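Local coordinates for 6b protein (Agrobacterium vitis, PDB 3AQ2) that disturbs plant cell proliferation, probably as a toxin with an ADP-ribosylation fold that interferes with the microRNA machinery of the host, at residues 12-17 with 25-30; 21-26 with 99-104; 42-47 with 186-191; 93-98 with 137-142; 72-77 with 119-124. All coordinates share one frame; numbering follows the deposited sequence.

Contact 1. Residues 12-17 with 25-30; sequences RDLRRI and QHLRQA
His26, on the helix 20-38, is met by two side chains of residues 12-17. Its CB rests on both methyls of Leu14, CD1 at 3.8 Å and CD2 at 3.9 Å from His26 CB. The imidazole carries on past Leu14 to Ile17, whose side chain crosses that of His26 at about a right angle and lays CG1 over the centre of one ring face, 4.3 Å above the plane. Ile17 CG2 comes to 4.0 Å from His26 CD2. A type I beta turn from Leu14 to Ile17 brings Ile17 back beside the helix. Leu27 follows, its CD2 3.7 Å from Leu14 CD1; its CB bond runs past residues 12-17, but the branch end comes back to Leu14. This is a strand-to-helix connection: strand 12-13 is an outermost strand of the mixed four-stranded sheet, and helix 20-38 covers it. Asp13, on the side turned from the helix, ties up Arg15. Its OD1 accepts from Arg15 N in an Asx turn and, from the opposite face of the carboxylate plane, from Arg15 NE at 2.9 Å, while Arg15 NH2 takes OD2 in a side-on salt bridge. Farther along the helix, Ala30 CB touches Arg12 CG at 3.6 Å. Beyond that methylene the arginine bends at chi2 (-10°), and its guanidinium bonds to Gln10 O and pairs with Asp33.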
# COMPACT_ATOMS: atom_id res chain seq x y z
N ARG A 12 3.07 1.10 12.57
CA ARG A 12 2.71 2.35 13.24
C ARG A 12 1.21 2.55 13.04
O ARG A 12 0.75 2.78 11.92
CB ARG A 12 3.46 3.56 12.68
CG ARG A 12 4.98 3.67 12.91
CD ARG A 12 5.61 2.69 13.86
NE ARG A 12 7.01 3.06 14.09
CZ ARG A 12 7.96 2.20 14.48
NH1 ARG A 12 7.67 0.92 14.69
NH2 ARG A 12 9.20 2.64 14.65
N ASP A 13 0.45 2.44 14.13
CA ASP A 13 -0.99 2.66 14.05
C ASP A 13 -1.27 4.15 14.26
O ASP A 13 -1.21 4.65 15.39
CB ASP A 13 -1.72 1.81 15.09
CG ASP A 13 -3.24 1.91 14.98
OD1 ASP A 13 -3.76 2.70 14.17
OD2 ASP A 13 -3.92 1.18 15.75
N LEU A 14 -1.53 4.85 13.15
CA LEU A 14 -1.69 6.30 13.18
C LEU A 14 -3.17 6.71 13.09
O LEU A 14 -3.47 7.87 12.80
CB LEU A 14 -0.89 6.95 12.04
CG LEU A 14 0.60 6.58 12.03
CD1 LEU A 14 1.32 7.23 10.84
CD2 LEU A 14 1.27 6.94 13.35
N ARG A 15 -4.08 5.77 13.37
CA ARG A 15 -5.52 6.05 13.23
C ARG A 15 -6.05 7.16 14.15
O ARG A 15 -7.10 7.73 13.86
CB ARG A 15 -6.36 4.78 13.41
CG ARG A 15 -6.28 3.82 12.24
CD ARG A 15 -7.07 2.56 12.52
NE ARG A 15 -6.41 1.73 13.53
CZ ARG A 15 -6.91 0.60 14.02
NH1 ARG A 15 -8.09 0.15 13.59
NH2 ARG A 15 -6.24 -0.09 14.93
N ARG A 16 -5.34 7.45 15.23
CA ARG A 16 -5.74 8.52 16.15
C ARG A 16 -4.93 9.79 15.93
O ARG A 16 -5.01 10.74 16.71
CB ARG A 16 -5.67 8.05 17.61
CG ARG A 16 -6.52 6.81 17.81
CD ARG A 16 -6.90 6.55 19.25
NE ARG A 16 -7.83 5.42 19.32
CZ ARG A 16 -9.14 5.49 19.07
NH1 ARG A 16 -9.71 6.65 18.74
NH2 ARG A 16 -9.89 4.40 19.15
N ILE A 17 -4.15 9.80 14.84
CA ILE A 17 -3.45 11.01 14.42
C ILE A 17 -4.23 11.58 13.23
O ILE A 17 -4.08 11.12 12.09
CB ILE A 17 -1.97 10.76 14.04
CG1 ILE A 17 -1.20 10.06 15.18
CG2 ILE A 17 -1.28 12.08 13.69
CD1 ILE A 17 -1.15 10.84 16.46
N GLN A 25 4.10 14.14 9.41
CA GLN A 25 5.33 14.02 10.20
C GLN A 25 5.51 12.59 10.72
O GLN A 25 6.61 12.03 10.64
CB GLN A 25 5.32 15.03 11.35
CG GLN A 25 5.34 16.49 10.89
CD GLN A 25 4.90 17.48 11.98
OE1 GLN A 25 4.75 17.11 13.15
NE2 GLN A 25 4.70 18.73 11.59
N HIS A 26 4.43 12.00 11.24
CA HIS A 26 4.48 10.60 11.71
C HIS A 26 4.80 9.62 10.59
O HIS A 26 5.53 8.65 10.79
CB HIS A 26 3.18 10.19 12.40
CG HIS A 26 3.05 10.70 13.81
ND1 HIS A 26 3.38 9.93 14.91
CD2 HIS A 26 2.64 11.89 14.29
CE1 HIS A 26 3.17 10.64 16.01
NE2 HIS A 26 2.72 11.83 15.66
N LEU A 27 4.23 9.85 9.41
CA LEU A 27 4.50 8.99 8.25
C LEU A 27 5.97 9.10 7.83
O LEU A 27 6.60 8.09 7.53
CB LEU A 27 3.57 9.33 7.09
CG LEU A 27 2.12 8.88 7.27
CD1 LEU A 27 1.22 9.52 6.20
CD2 LEU A 27 2.03 7.35 7.16
N ARG A 28 6.50 10.32 7.83
CA ARG A 28 7.91 10.55 7.49
C ARG A 28 8.82 9.76 8.42
O ARG A 28 9.74 9.07 7.96
CB ARG A 28 8.24 12.05 7.56
CG ARG A 28 9.66 12.39 7.11
CD ARG A 28 9.87 13.90 7.06
NE ARG A 28 11.22 14.23 6.59
CZ ARG A 28 11.69 15.46 6.41
NH1 ARG A 28 10.92 16.53 6.65
NH2 ARG A 28 12.94 15.64 5.98
N GLN A 29 8.54 9.83 9.72
CA GLN A 29 9.35 9.15 10.73
C GLN A 29 9.20 7.64 10.64
O GLN A 29 10.17 6.91 10.84
CB GLN A 29 8.97 9.62 12.14
CG GLN A 29 10.00 9.20 13.21
CD GLN A 29 11.39 9.75 12.92
OE1 GLN A 29 11.55 10.93 12.63
NE2 GLN A 29 12.40 8.88 13.01
N ALA A 30 7.99 7.17 10.34
CA ALA A 30 7.75 5.73 10.23
C ALA A 30 8.59 5.15 9.09
O ALA A 30 9.20 4.08 9.23
CB ALA A 30 6.27 5.44 10.01

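Contact 2. Residues 21-26 with 99-104; sequences SELSQH and PPWLLD
Trp101 brings the six-membered half of its indole up to the helix 20-38, where it overlaps Leu23 and Ser24. Ser24 comes closest: its CB lies 3.7 Å from Trp101 CH2 and 4.0 Å from Trp101 CZ2, approaching at a slant. The serine OG, turned anti to the backbone N (chi1 175°), stays on the indole side as well, and it too stands 4.0 Å from Trp101 CH2. Leu23 arrives differently. Its CD2 sits near the plane of the indole, at the edge, equally far from Trp101 CZ3 and Trp101 CE3 at 4.1 Å. Between them the two neighbouring helix residues therefore hold the benzo end of the indole, one at its rim and one obliquely. The loop from strand 93-96 to helix 105-115 delivers the tryptophan and contains a type I beta turn, Pro99 to Leu102, closed by Leu102 N to Pro99 O at 3.0 Å; Asp104 is the N-cap of that helix. Within this turn Pro99 lies against the indole of Trp101, its CB 3.5 Å from the plane over one face, offset toward the rim. Trp101 CG lies between the backbone N and the carbonyl carbon (chi1 55°), which turns the indole back over Pro99 and out to the helix. On its other sides Leu23 meets Leu14, Leu205 and Phe134, while Pro100 packs on Tyr67, Tyr69 and Phe134.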
# COMPACT_ATOMS: atom_id res chain seq x y z
N SER A 21 -1.00 17.86 9.24
CA SER A 21 0.41 18.17 9.44
C SER A 21 1.09 17.14 10.35
O SER A 21 2.19 16.67 10.05
CB SER A 21 0.59 19.60 9.94
OG SER A 21 -0.03 19.77 11.20
N GLU A 22 0.40 16.76 11.44
CA GLU A 22 0.92 15.75 12.37
C GLU A 22 1.04 14.40 11.68
O GLU A 22 2.04 13.68 11.82
CB GLU A 22 0.01 15.59 13.58
CG GLU A 22 0.01 16.74 14.56
CD GLU A 22 -0.85 16.44 15.78
OE1 GLU A 22 -0.94 15.25 16.19
OE2 GLU A 22 -1.41 17.40 16.35
N LEU A 23 0.02 14.03 10.91
CA LEU A 23 0.06 12.74 10.24
C LEU A 23 1.24 12.64 9.29
O LEU A 23 1.93 11.62 9.26
CB LEU A 23 -1.24 12.49 9.49
CG LEU A 23 -1.29 11.13 8.80
CD1 LEU A 23 -1.30 9.98 9.81
CD2 LEU A 23 -2.55 11.09 7.96
N SER A 24 1.49 13.70 8.52
CA SER A 24 2.58 13.71 7.57
C SER A 24 3.92 13.49 8.26
O SER A 24 4.76 12.73 7.77
CB SER A 24 2.58 15.01 6.77
OG SER A 24 3.71 15.10 5.90
N GLN A 25 4.10 14.14 9.41
CA GLN A 25 5.33 14.02 10.20
C GLN A 25 5.51 12.59 10.72
O GLN A 25 6.61 12.03 10.64
CB GLN A 25 5.32 15.03 11.35
CG GLN A 25 5.34 16.49 10.89
CD GLN A 25 4.90 17.48 11.98
OE1 GLN A 25 4.75 17.11 13.15
NE2 GLN A 25 4.70 18.73 11.59
N HIS A 26 4.43 12.00 11.24
CA HIS A 26 4.48 10.60 11.71
C HIS A 26 4.80 9.62 10.59
O HIS A 26 5.53 8.65 10.79
CB HIS A 26 3.18 10.19 12.40
CG HIS A 26 3.05 10.70 13.81
ND1 HIS A 26 3.38 9.93 14.91
CD2 HIS A 26 2.64 11.89 14.29
CE1 HIS A 26 3.17 10.64 16.01
NE2 HIS A 26 2.72 11.83 15.66
N PRO A 99 -1.23 11.19 -1.31
CA PRO A 99 -1.35 10.93 0.12
C PRO A 99 -2.80 11.10 0.61
O PRO A 99 -3.63 11.68 -0.09
CB PRO A 99 -0.43 11.99 0.75
CG PRO A 99 -0.52 13.14 -0.19
CD PRO A 99 -0.62 12.51 -1.57
N PRO A 100 -3.10 10.58 1.81
CA PRO A 100 -4.49 10.58 2.30
C PRO A 100 -5.15 11.96 2.45
O PRO A 100 -6.38 12.03 2.53
CB PRO A 100 -4.38 9.87 3.66
CG PRO A 100 -3.10 9.13 3.62
CD PRO A 100 -2.18 9.90 2.74
N TRP A 101 -4.37 13.04 2.48
CA TRP A 101 -4.91 14.40 2.61
C TRP A 101 -5.01 15.15 1.28
O TRP A 101 -5.39 16.32 1.28
CB TRP A 101 -4.05 15.23 3.58
CG TRP A 101 -2.59 15.25 3.20
CD1 TRP A 101 -1.96 16.11 2.32
CD2 TRP A 101 -1.58 14.35 3.67
NE1 TRP A 101 -0.62 15.79 2.23
CE2 TRP A 101 -0.36 14.72 3.04
CE3 TRP A 101 -1.58 13.28 4.58
CZ2 TRP A 101 0.84 14.04 3.29
CZ3 TRP A 101 -0.37 12.59 4.81
CH2 TRP A 101 0.82 12.99 4.18
N LEU A 102 -4.64 14.51 0.17
CA LEU A 102 -4.60 15.25 -1.11
C LEU A 102 -5.99 15.63 -1.59
O LEU A 102 -6.23 16.76 -2.05
CB LEU A 102 -3.87 14.44 -2.19
CG LEU A 102 -3.61 15.23 -3.48
CD1 LEU A 102 -2.48 16.25 -3.31
CD2 LEU A 102 -3.29 14.27 -4.63
N LEU A 103 -6.90 14.66 -1.50
CA LEU A 103 -8.28 14.80 -1.94
C LEU A 103 -9.22 14.31 -0.86
O LEU A 103 -8.82 13.51 -0.01
CB LEU A 103 -8.51 13.97 -3.21
CG LEU A 103 -7.67 14.33 -4.44
CD1 LEU A 103 -7.91 13.30 -5.52
CD2 LEU A 103 -7.99 15.72 -4.93
N ASP A 104 -10.47 14.76 -0.89
CA ASP A 104 -11.50 14.25 0.02
C ASP A 104 -11.70 12.76 -0.31
O ASP A 104 -11.53 12.37 -1.48
CB ASP A 104 -12.80 15.03 -0.17
CG ASP A 104 -13.91 14.60 0.79
OD1 ASP A 104 -14.61 13.60 0.51
OD2 ASP A 104 -14.10 15.27 1.82

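Contact 3. Residues 42-47 with 186-191; sequences VYFNRS and EFQLSD
Ser47 OG is gripped several times over: it donates to Glu186 OE1 at 2.5 Å, an unusually short length whose exact value deserves caution, while the backbone N atoms of Val49 and Asn50 donate to it. The glutamate receives the hydroxyl through the syn lone pair of OE1, and its second oxygen, OE2, takes Val48 N. Both oxygens are thus engaged by the chain at residues 47-48, which fixes the rotation of the carboxylate. To get there Glu186 reaches straight out, CG anti to the backbone N (chi1 -172°). The other half of the contact is a stack of two amides. Asn45 and Gln188 come from opposite directions and lie with their planes 6° apart, Gln188 NE2 resting 3.3 Å from Asn45 CG and Asn45 ND2 lying 3.5 Å from Gln188 CD. The two do not bond to each other. Asp55 OD2 takes Asn45 ND2 and His194 O takes Gln188 NE2, so each amide is also held by a partner outside the stack. Phe44 only grazes it, CE1 at 4.3 Å from Gln188 NE2. Residues 42-47 run out of strand 41-43, which pairs with 58-60, and residues 186-191 lead into strand 192-194, so the contact joins two loops far apart in the sequence.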
# COMPACT_ATOMS: atom_id res chain seq x y z
N VAL A 42 14.61 -5.28 1.33
CA VAL A 42 13.86 -6.03 2.34
C VAL A 42 13.12 -7.23 1.73
O VAL A 42 12.10 -7.05 1.08
CB VAL A 42 12.86 -5.12 3.10
CG1 VAL A 42 12.17 -5.88 4.22
CG2 VAL A 42 13.55 -3.89 3.66
N TYR A 43 13.63 -8.43 1.99
CA TYR A 43 12.87 -9.66 1.74
C TYR A 43 11.99 -9.90 2.95
O TYR A 43 12.29 -9.42 4.05
CB TYR A 43 13.79 -10.84 1.49
CG TYR A 43 14.43 -10.79 0.12
CD1 TYR A 43 15.62 -10.10 -0.07
CD2 TYR A 43 13.81 -11.37 -0.99
CE1 TYR A 43 16.22 -10.04 -1.32
CE2 TYR A 43 14.41 -11.31 -2.25
CZ TYR A 43 15.60 -10.62 -2.40
OH TYR A 43 16.22 -10.52 -3.64
N PHE A 44 10.90 -10.63 2.77
CA PHE A 44 9.90 -10.73 3.84
C PHE A 44 9.09 -12.01 3.88
O PHE A 44 8.76 -12.49 4.96
CB PHE A 44 8.95 -9.52 3.83
CG PHE A 44 8.27 -9.29 2.50
CD1 PHE A 44 7.01 -9.84 2.24
CD2 PHE A 44 8.89 -8.52 1.51
CE1 PHE A 44 6.37 -9.62 1.01
CE2 PHE A 44 8.25 -8.29 0.27
CZ PHE A 44 6.99 -8.85 0.03
N ASN A 45 8.79 -12.57 2.70
CA ASN A 45 7.98 -13.77 2.63
C ASN A 45 8.80 -15.01 2.35
O ASN A 45 9.58 -15.04 1.40
CB ASN A 45 6.89 -13.63 1.55
CG ASN A 45 5.84 -14.72 1.64
OD1 ASN A 45 5.13 -14.83 2.64
ND2 ASN A 45 5.75 -15.56 0.60
N ARG A 46 8.61 -16.04 3.18
CA ARG A 46 9.31 -17.31 3.03
C ARG A 46 8.84 -18.07 1.79
O ARG A 46 7.66 -18.08 1.45
CB ARG A 46 9.14 -18.18 4.28
CG ARG A 46 9.70 -17.55 5.54
CD ARG A 46 11.23 -17.48 5.50
NE ARG A 46 11.76 -16.55 6.50
CZ ARG A 46 13.05 -16.25 6.66
NH1 ARG A 46 13.97 -16.81 5.88
NH2 ARG A 46 13.42 -15.38 7.60
N SER A 47 9.80 -18.67 1.09
CA SER A 47 9.50 -19.45 -0.10
C SER A 47 8.67 -20.68 0.26
O SER A 47 8.86 -21.28 1.32
CB SER A 47 10.81 -19.90 -0.74
OG SER A 47 10.60 -20.81 -1.80
N GLU A 186 9.28 -16.49 -7.97
CA GLU A 186 8.35 -16.99 -6.97
C GLU A 186 7.85 -15.86 -6.11
O GLU A 186 8.63 -15.17 -5.46
CB GLU A 186 8.99 -18.05 -6.06
CG GLU A 186 7.94 -18.69 -5.16
CD GLU A 186 8.51 -19.34 -3.92
OE1 GLU A 186 9.67 -19.79 -3.94
OE2 GLU A 186 7.76 -19.39 -2.92
N PHE A 187 6.54 -15.67 -6.11
CA PHE A 187 5.90 -14.68 -5.27
C PHE A 187 4.44 -15.03 -5.04
O PHE A 187 3.87 -15.88 -5.74
CB PHE A 187 6.08 -13.26 -5.86
CG PHE A 187 5.56 -13.12 -7.26
CD1 PHE A 187 4.19 -12.92 -7.50
CD2 PHE A 187 6.43 -13.16 -8.35
CE1 PHE A 187 3.71 -12.77 -8.81
CE2 PHE A 187 5.96 -13.01 -9.66
CZ PHE A 187 4.59 -12.82 -9.89
N GLN A 188 3.82 -14.38 -4.07
CA GLN A 188 2.45 -14.69 -3.68
C GLN A 188 1.43 -14.14 -4.66
O GLN A 188 1.55 -13.01 -5.13
CB GLN A 188 2.14 -14.09 -2.32
CG GLN A 188 2.93 -14.66 -1.20
CD GLN A 188 2.74 -13.82 0.03
OE1 GLN A 188 1.84 -14.07 0.83
NE2 GLN A 188 3.56 -12.78 0.16
N LEU A 189 0.41 -14.95 -4.94
CA LEU A 189 -0.74 -14.53 -5.72
C LEU A 189 -1.99 -14.94 -4.96
O LEU A 189 -2.37 -16.12 -4.94
CB LEU A 189 -0.73 -15.17 -7.10
CG LEU A 189 0.13 -14.53 -8.19
CD1 LEU A 189 0.19 -15.48 -9.39
CD2 LEU A 189 -0.44 -13.18 -8.61
N SER A 190 -2.63 -13.95 -4.34
CA SER A 190 -3.79 -14.18 -3.48
C SER A 190 -4.51 -12.85 -3.28
O SER A 190 -3.95 -11.78 -3.52
CB SER A 190 -3.35 -14.71 -2.11
OG SER A 190 -4.47 -15.12 -1.35
N ASP A 191 -5.76 -12.92 -2.82
CA ASP A 191 -6.47 -11.68 -2.50
C ASP A 191 -6.07 -11.09 -1.15
O ASP A 191 -6.41 -9.95 -0.82
CB ASP A 191 -7.97 -11.87 -2.63
CG ASP A 191 -8.39 -12.10 -4.06
OD1 ASP A 191 -8.12 -11.23 -4.92
OD2 ASP A 191 -8.98 -13.17 -4.34

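Contact 4. Residues 93-98 with 137-142; sequences TVATAM and ILMSQL
Strand 93-96 and the chain that leaves strand 133-137 come nearest at Ala95 and Met139, whose CA atoms are 8.5 Å apart; this is a meeting through side chains, with no backbone pairing between the two. Ala95 CB points at residues 137-142 and is met from two places. Ile137 CD1 approaches to 4.3 Å from Ala95 CB, and Met139 SD to 4.4 Å from the same methyl. Strand 93-96 pairs antiparallel with 154-161, and Thr96 also bonds through its backbone to Tyr67 of strand 66-70; Ile137 ends a strand of the mixed four-stranded sheet, so Ala95 joins two sheets of the ADP-ribosylation fold in its buried interior. Val68 and Phe143 also touch Ala95, and Tyr159 and Thr66 lie against Met139. Met139, with CG beside the backbone N (chi1 -70°) and the next torsion extended, carries SD out to Ala95. Each chain closes with an ST turn: Met98 N bonds to Thr96 OG1 at 3.1 Å, and Leu142 N to Ser140 OG at 3.2 Å.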
# COMPACT_ATOMS: atom_id res chain seq x y z
N THR A 93 -3.00 -5.41 -6.72
CA THR A 93 -3.05 -4.37 -5.69
C THR A 93 -2.54 -3.06 -6.27
O THR A 93 -1.37 -2.96 -6.68
CB THR A 93 -2.20 -4.74 -4.45
OG1 THR A 93 -2.64 -6.01 -3.94
CG2 THR A 93 -2.34 -3.65 -3.37
N VAL A 94 -3.42 -2.07 -6.29
CA VAL A 94 -3.11 -0.75 -6.81
C VAL A 94 -2.79 0.19 -5.65
O VAL A 94 -3.58 0.33 -4.69
CB VAL A 94 -4.27 -0.19 -7.68
CG1 VAL A 94 -4.01 1.25 -8.09
CG2 VAL A 94 -4.52 -1.07 -8.90
N ALA A 95 -1.63 0.83 -5.73
CA ALA A 95 -1.19 1.82 -4.75
C ALA A 95 -0.95 3.15 -5.44
O ALA A 95 -0.70 3.19 -6.63
CB ALA A 95 0.07 1.33 -4.03
N THR A 96 -1.03 4.24 -4.69
CA THR A 96 -0.75 5.55 -5.26
C THR A 96 0.14 6.40 -4.38
O THR A 96 0.13 6.25 -3.15
CB THR A 96 -2.07 6.32 -5.58
OG1 THR A 96 -1.76 7.59 -6.20
CG2 THR A 96 -2.94 6.55 -4.31
N ALA A 97 0.89 7.30 -5.01
CA ALA A 97 1.66 8.31 -4.30
C ALA A 97 0.76 9.42 -3.73
O ALA A 97 1.21 10.19 -2.88
CB ALA A 97 2.75 8.90 -5.22
N MET A 98 -0.50 9.51 -4.19
CA MET A 98 -1.42 10.54 -3.66
C MET A 98 -1.64 10.26 -2.19
O MET A 98 -2.17 9.20 -1.86
CB MET A 98 -2.77 10.49 -4.36
CG MET A 98 -2.76 10.91 -5.80
SD MET A 98 -4.49 11.05 -6.31
CE MET A 98 -4.29 11.86 -7.90
N ILE A 137 2.73 1.87 2.55
CA ILE A 137 3.69 0.82 2.22
C ILE A 137 4.89 1.34 1.47
O ILE A 137 4.85 2.44 0.89
CB ILE A 137 3.04 -0.29 1.34
CG1 ILE A 137 2.55 0.29 -0.01
CG2 ILE A 137 1.95 -1.07 2.12
CD1 ILE A 137 2.26 -0.81 -1.05
N LEU A 138 5.97 0.56 1.52
CA LEU A 138 7.05 0.68 0.55
C LEU A 138 6.84 -0.45 -0.45
O LEU A 138 6.59 -1.61 -0.06
CB LEU A 138 8.40 0.58 1.25
CG LEU A 138 8.69 1.83 2.08
CD1 LEU A 138 9.75 1.54 3.12
CD2 LEU A 138 9.11 3.01 1.19
N MET A 139 6.88 -0.11 -1.73
CA MET A 139 6.54 -1.07 -2.78
C MET A 139 7.71 -1.99 -3.13
O MET A 139 8.88 -1.58 -3.11
CB MET A 139 6.09 -0.33 -4.04
CG MET A 139 4.74 0.34 -3.86
SD MET A 139 4.28 1.31 -5.31
CE MET A 139 5.66 2.44 -5.40
N SER A 140 7.36 -3.24 -3.44
CA SER A 140 8.32 -4.22 -3.93
C SER A 140 8.62 -4.01 -5.42
O SER A 140 8.01 -3.15 -6.07
CB SER A 140 7.75 -5.62 -3.74
OG SER A 140 6.72 -5.84 -4.69
N GLN A 141 9.53 -4.81 -5.96
CA GLN A 141 9.88 -4.66 -7.37
C GLN A 141 8.74 -5.13 -8.28
O GLN A 141 8.77 -4.89 -9.49
CB GLN A 141 11.20 -5.37 -7.70
CG GLN A 141 11.07 -6.85 -8.10
CD GLN A 141 10.92 -7.82 -6.91
OE1 GLN A 141 10.42 -7.47 -5.84
NE2 GLN A 141 11.34 -9.06 -7.13
N LEU A 142 7.74 -5.79 -7.70
CA LEU A 142 6.59 -6.27 -8.49
C LEU A 142 5.54 -5.20 -8.76
O LEU A 142 4.60 -5.44 -9.52
CB LEU A 142 5.96 -7.50 -7.84
CG LEU A 142 6.89 -8.70 -7.62
CD1 LEU A 142 6.11 -9.81 -6.96
CD2 LEU A 142 7.51 -9.18 -8.92

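Contact 5. Residues 72-77 with 119-124; sequences EVTAQL and GGFVNY
Phe121 extends from its CB toward helix 72-81, with CG anti to the backbone N (chi1 -167°), and the far side of its ring does the touching. CE1 meets Thr74, 3.8 Å from OG1, which lies near the ring plane at the edge, and 4.1 Å from Thr74 CG2. At the tip, Phe121 CZ reaches Leu77 CD2 at 4.0 Å, approached obliquely. Thr74 and Leu77 sit three residues apart, on the helix face turned to the loop, so the ring bridges almost one turn. Next along the loop, Val122 adds its CG2, 4.0 Å from Thr74 CG2, while the threonine hydroxyl is committed to Asp71 OD1, just ahead of the helix. Leu192 of strand 192-194 touches both Leu77 and Phe121. Residues 119-124, between helix 105-115 and strand 133-137, are tied by Phe121 N to Ser86 OG; they lie beside helix 72-81, whose Ala75 packs on Phe133 of strand 133-137.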
# COMPACT_ATOMS: atom_id res chain seq x y z
N GLU A 72 -12.06 0.55 7.39
CA GLU A 72 -11.40 0.41 8.70
C GLU A 72 -11.22 -1.04 9.13
O GLU A 72 -10.20 -1.38 9.72
CB GLU A 72 -12.05 1.22 9.84
CG GLU A 72 -11.06 1.41 11.02
CD GLU A 72 -11.62 2.15 12.22
OE1 GLU A 72 -12.78 2.62 12.18
OE2 GLU A 72 -10.88 2.24 13.23
N VAL A 73 -12.18 -1.90 8.81
CA VAL A 73 -12.06 -3.32 9.18
C VAL A 73 -10.84 -3.94 8.48
O VAL A 73 -10.02 -4.61 9.12
CB VAL A 73 -13.36 -4.10 8.90
CG1 VAL A 73 -13.15 -5.60 9.16
CG2 VAL A 73 -14.47 -3.57 9.80
N THR A 74 -10.70 -3.67 7.19
CA THR A 74 -9.57 -4.15 6.41
C THR A 74 -8.26 -3.56 6.92
O THR A 74 -7.25 -4.25 7.01
CB THR A 74 -9.78 -3.86 4.91
OG1 THR A 74 -10.96 -4.55 4.48
CG2 THR A 74 -8.59 -4.30 4.08
N ALA A 75 -8.29 -2.27 7.27
CA ALA A 75 -7.10 -1.61 7.82
C ALA A 75 -6.59 -2.35 9.07
O ALA A 75 -5.39 -2.63 9.18
CB ALA A 75 -7.42 -0.15 8.15
N GLN A 76 -7.50 -2.70 9.97
CA GLN A 76 -7.15 -3.37 11.22
C GLN A 76 -6.61 -4.77 10.92
O GLN A 76 -5.57 -5.16 11.44
CB GLN A 76 -8.36 -3.42 12.15
CG GLN A 76 -8.02 -3.62 13.62
CD GLN A 76 -9.11 -3.11 14.54
OE1 GLN A 76 -9.64 -2.01 14.36
NE2 GLN A 76 -9.46 -3.92 15.54
N LEU A 77 -7.33 -5.52 10.08
CA LEU A 77 -6.91 -6.87 9.71
C LEU A 77 -5.52 -6.86 9.09
O LEU A 77 -4.67 -7.66 9.46
CB LEU A 77 -7.91 -7.50 8.72
CG LEU A 77 -7.52 -8.87 8.14
CD1 LEU A 77 -7.68 -9.99 9.17
CD2 LEU A 77 -8.33 -9.16 6.88
N GLY A 119 -13.80 -7.51 -8.01
CA GLY A 119 -13.44 -8.91 -7.83
C GLY A 119 -12.37 -9.15 -6.78
O GLY A 119 -12.18 -10.28 -6.33
N GLY A 120 -11.65 -8.09 -6.40
CA GLY A 120 -10.61 -8.22 -5.39
C GLY A 120 -11.18 -8.18 -3.98
O GLY A 120 -12.39 -8.08 -3.80
N PHE A 121 -10.29 -8.26 -2.99
CA PHE A 121 -10.67 -8.23 -1.58
C PHE A 121 -11.36 -6.92 -1.21
O PHE A 121 -12.40 -6.91 -0.55
CB PHE A 121 -9.44 -8.42 -0.69
CG PHE A 121 -9.77 -8.71 0.76
CD1 PHE A 121 -9.85 -7.68 1.68
CD2 PHE A 121 -10.00 -10.01 1.18
CE1 PHE A 121 -10.15 -7.94 3.03
CE2 PHE A 121 -10.31 -10.29 2.52
CZ PHE A 121 -10.38 -9.25 3.45
N VAL A 122 -10.73 -5.83 -1.62
CA VAL A 122 -11.27 -4.49 -1.50
C VAL A 122 -11.90 -4.15 -2.85
O VAL A 122 -11.30 -4.39 -3.91
CB VAL A 122 -10.15 -3.49 -1.17
CG1 VAL A 122 -10.59 -2.05 -1.41
CG2 VAL A 122 -9.72 -3.67 0.28
N ASN A 123 -13.10 -3.59 -2.82
CA ASN A 123 -13.79 -3.23 -4.05
C ASN A 123 -14.34 -1.82 -3.89
O ASN A 123 -15.35 -1.60 -3.20
CB ASN A 123 -14.91 -4.25 -4.32
CG ASN A 123 -15.70 -3.94 -5.58
OD1 ASN A 123 -15.57 -2.87 -6.18
ND2 ASN A 123 -16.54 -4.89 -5.99
N TYR A 124 -13.68 -0.86 -4.54
CA TYR A 124 -14.01 0.56 -4.36
C TYR A 124 -15.35 0.95 -4.95
O TYR A 124 -15.86 2.04 -4.68
CB TYR A 124 -12.91 1.45 -4.95
CG TYR A 124 -11.56 1.22 -4.31
CD1 TYR A 124 -10.46 0.82 -5.09
CD2 TYR A 124 -11.36 1.41 -2.94
CE1 TYR A 124 -9.20 0.60 -4.50
CE2 TYR A 124 -10.10 1.20 -2.36
CZ TYR A 124 -9.03 0.80 -3.15
OH TYR A 124 -7.77 0.61 -2.57

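How the contacts relate
Contacts 1 and 2 share helix 20-38 and touch: Leu27 CD1 lies 3.7 Å from Trp101 CZ3, and Leu14 CB lies 3.8 Å from Leu23 CD1, so the two contacts are continuous along the helix, their centres about 10 Å apart. Contact 1 also reaches contact 5 through Arg15, whose NH1 probably bonds to Gln76 OE1 at 2.8 Å. Contact 4 lies nearest the chain's centre, about 5 Å from it, and meets contact 3 where Leu142 CD1 packs on Phe187 CG. Contact 3, whose centre is about 29 Å from that of contact 2 on the opposite side of the chain, touches contact 5 through Asp191 and Phe121.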